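Local structure of putative aminopeptidase (Leishmania major, 5NTH) at residues Cys113-Asp118 / Gly449-Asp454. The protein is probably a manganese-dependent metalloaminopeptidase of the M17 family, which removes amino-terminal residues from peptides. Numbering follows the deposited sequence.
Sequences CPYRAD and GLQSGD
Gln451 NE2 donates to Tyr115 OH over 3.1 Å. The bond is bent, 137° at the hydrogen, although the hydroxyl lies close to the amide plane of Gln451. NE2 comes in at the ring edge, with amide and ring planes 86° apart. The Gln451 CA-CB bond points away from the loop, and a bend at chi2 (-60°) brings the amide back; a weak bond from NE2 to Gly146 O gives it a second partner. Pro114 CG sits 4.0 Å over the centre of one face of the Tyr115 ring.

Around Leu450 O the contact is made by carbon and sulfur: Cys113 CB and Cys113 SG each lie 3.3 Å from it and Pro114 CD 3.6 Å, and it also takes a CA-H...O contact from Cys113. Ala117 CB rests 4.2 Å from Gly453 CA, in van der Waals contact on the side that the glycine leaves without a side chain.

Within the segments, a type I turn from Cys113 to Arg116 leads into helix 117-127, while helix 439-452 ends at Ser452, whose OG accepts from Asp454 N in an ST turn across positive-phi Gly453. The arrangement is an interdomain contact of the two-domain M17 fold, joining the N-terminal domain to the catalytic domain away from the two manganese ions.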
ATOM      1  N   CYS A 113     -34.177 -15.323  11.015  1.00 29.41           N
ATOM      2  CA  CYS A 113     -35.157 -16.338  10.846  1.00 28.66           C
ATOM      3  C   CYS A 113     -35.514 -16.890  12.209  1.00 27.78           C
ATOM      4  O   CYS A 113     -34.645 -17.393  12.913  1.00 27.10           O
ATOM      5  CB  CYS A 113     -34.566 -17.419   9.958  1.00 29.03           C
ATOM      6  SG  CYS A 113     -35.433 -18.971  10.092  1.00 30.29           S
ATOM      7  N   PRO A 114     -36.802 -16.833  12.577  1.00 27.63           N
ATOM      8  CA  PRO A 114     -37.266 -17.246  13.931  1.00 27.83           C
ATOM      9  C   PRO A 114     -37.099 -18.739  14.262  1.00 27.92           C
ATOM     10  O   PRO A 114     -37.125 -19.129  15.429  1.00 27.07           O
ATOM     11  CB  PRO A 114     -38.744 -16.902  13.903  1.00 27.12           C
ATOM     12  CG  PRO A 114     -39.093 -17.173  12.486  1.00 27.31           C
ATOM     13  CD  PRO A 114     -37.939 -16.660  11.665  1.00 27.16           C
ATOM     14  N   TYR A 115     -36.941 -19.555  13.224  1.00 28.56           N
ATOM     15  CA  TYR A 115     -36.628 -20.973  13.382  1.00 28.74           C
ATOM     16  C   TYR A 115     -35.134 -21.224  13.611  1.00 29.09           C
ATOM     17  O   TYR A 115     -34.761 -22.338  13.913  1.00 30.47           O
ATOM     18  CB  TYR A 115     -37.063 -21.743  12.130  1.00 28.84           C
ATOM     19  CG  TYR A 115     -38.435 -21.367  11.619  1.00 28.81           C
ATOM     20  CD1 TYR A 115     -39.527 -21.250  12.501  1.00 28.89           C
ATOM     21  CD2 TYR A 115     -38.648 -21.115  10.271  1.00 28.80           C
ATOM     22  CE1 TYR A 115     -40.786 -20.894  12.048  1.00 29.19           C
ATOM     23  CE2 TYR A 115     -39.908 -20.742   9.803  1.00 29.91           C
ATOM     24  CZ  TYR A 115     -40.984 -20.642  10.689  1.00 29.57           C
ATOM     25  OH  TYR A 115     -42.236 -20.279  10.221  1.00 28.82           O
ATOM     26  N   ARG A 116     -34.296 -20.195  13.449  1.00 28.73           N
ATOM     27  CA  ARG A 116     -32.841 -20.270  13.597  1.00 28.18           C
ATOM     28  C   ARG A 116     -32.210 -21.308  12.733  1.00 27.16           C
ATOM     29  O   ARG A 116     -31.463 -22.134  13.205  1.00 26.85           O
ATOM     30  CB  ARG A 116     -32.405 -20.426  15.060  1.00 29.43           C
ATOM     31  CG  ARG A 116     -32.550 -19.138  15.875  1.00 30.98           C
ATOM     32  CD  ARG A 116     -31.707 -18.001  15.287  1.00 32.71           C
ATOM     33  NE  ARG A 116     -30.926 -17.386  16.343  1.00 33.76           N
ATOM     34  CZ  ARG A 116     -29.601 -17.396  16.423  1.00 34.93           C
ATOM     35  NH1 ARG A 116     -28.852 -17.958  15.481  1.00 34.41           N
ATOM     36  NH2 ARG A 116     -29.014 -16.831  17.478  1.00 36.38           N
ATOM     37  N   ALA A 117     -32.493 -21.214  11.440  1.00 27.35           N
ATOM     38  CA  ALA A 117     -31.894 -22.071  10.413  1.00 27.49           C
ATOM     39  C   ALA A 117     -30.369 -22.001  10.321  1.00 27.54           C
ATOM     40  O   ALA A 117     -29.747 -22.908   9.780  1.00 27.92           O
ATOM     41  CB  ALA A 117     -32.500 -21.740   9.063  1.00 27.22           C
ATOM     42  N   ASP A 118     -29.784 -20.925  10.813  1.00 27.81           N
ATOM     43  CA  ASP A 118     -28.333 -20.808  10.869  1.00 29.19           C
ATOM     44  C   ASP A 118     -27.699 -21.790  11.843  1.00 28.48           C
ATOM     45  O   ASP A 118     -26.716 -22.444  11.530  1.00 28.28           O
ATOM     46  CB  ASP A 118     -27.863 -19.360  11.183  1.00 30.33           C
ATOM     47  CG  ASP A 118     -28.700 -18.658  12.250  1.00 31.14           C
ATOM     48  OD1 ASP A 118     -29.407 -19.326  13.040  1.00 32.21           O
ATOM     49  OD2 ASP A 118     -28.671 -17.414  12.282  1.00 32.61           O
ATOM     50  N   GLY A 449     -37.056 -14.105   3.008  1.00 25.78           N
ATOM     51  CA  GLY A 449     -35.802 -14.380   3.646  1.00 26.88           C
ATOM     52  C   GLY A 449     -35.923 -14.905   5.062  1.00 27.88           C
ATOM     53  O   GLY A 449     -35.169 -15.777   5.453  1.00 28.31           O
ATOM     54  N   LEU A 450     -36.843 -14.378   5.846  1.00 28.77           N
ATOM     55  CA  LEU A 450     -37.003 -14.867   7.219  1.00 30.32           C
ATOM     56  C   LEU A 450     -37.603 -16.249   7.259  1.00 31.69           C
ATOM     57  O   LEU A 450     -37.254 -17.064   8.108  1.00 34.67           O
ATOM     58  CB  LEU A 450     -37.904 -13.945   8.029  1.00 30.10           C
ATOM     59  CG  LEU A 450     -37.450 -12.506   8.168  1.00 30.73           C
ATOM     60  CD1 LEU A 450     -38.441 -11.685   8.997  1.00 30.39           C
ATOM     61  CD2 LEU A 450     -36.033 -12.489   8.751  1.00 31.39           C
ATOM     62  N   GLN A 451     -38.545 -16.496   6.362  1.00 32.76           N
ATOM     63  CA  GLN A 451     -39.182 -17.799   6.275  1.00 33.07           C
ATOM     64  C   GLN A 451     -38.269 -18.831   5.651  1.00 31.15           C
ATOM     65  O   GLN A 451     -38.372 -19.975   6.001  1.00 32.67           O
ATOM     66  CB  GLN A 451     -40.502 -17.746   5.479  1.00 35.17           C
ATOM     67  CG  GLN A 451     -41.741 -17.335   6.274  1.00 37.02           C
ATOM     68  CD  GLN A 451     -42.070 -18.256   7.454  1.00 38.88           C
ATOM     69  OE1 GLN A 451     -42.150 -17.776   8.597  1.00 41.20           O
ATOM     70  NE2 GLN A 451     -42.269 -19.581   7.189  1.00 37.37           N
ATOM     71  N   SER A 452     -37.405 -18.432   4.722  1.00 29.44           N
ATOM     72  CA  SER A 452     -36.546 -19.368   3.987  1.00 27.99           C
ATOM     73  C   SER A 452     -35.225 -19.670   4.666  1.00 27.30           C
ATOM     74  O   SER A 452     -34.587 -20.619   4.296  1.00 27.76           O
ATOM     75  CB  SER A 452     -36.206 -18.830   2.588  1.00 27.88           C
ATOM     76  OG  SER A 452     -35.294 -17.755   2.637  1.00 26.90           O
ATOM     77  N   GLY A 453     -34.785 -18.833   5.594  1.00 26.56           N
ATOM     78  CA  GLY A 453     -33.417 -18.876   6.093  1.00 26.21           C
ATOM     79  C   GLY A 453     -32.315 -18.384   5.150  1.00 26.26           C
ATOM     80  O   GLY A 453     -31.137 -18.594   5.435  1.00 25.32           O
ATOM     81  N   ASP A 454     -32.692 -17.783   4.017  1.00 26.60           N
ATOM     82  CA  ASP A 454     -31.775 -17.067   3.109  1.00 26.49           C
ATOM     83  C   ASP A 454     -32.001 -15.568   3.382  1.00 26.56           C
ATOM     84  O   ASP A 454     -32.765 -14.883   2.692  1.00 25.01           O
ATOM     85  CB  ASP A 454     -32.103 -17.349   1.633  1.00 26.94           C
ATOM     86  CG  ASP A 454     -31.642 -18.725   1.138  1.00 27.73           C
ATOM     87  OD1 ASP A 454     -31.124 -19.550   1.914  1.00 29.28           O
ATOM     88  OD2 ASP A 454     -31.796 -18.991  -0.077  1.00 27.83           O
TER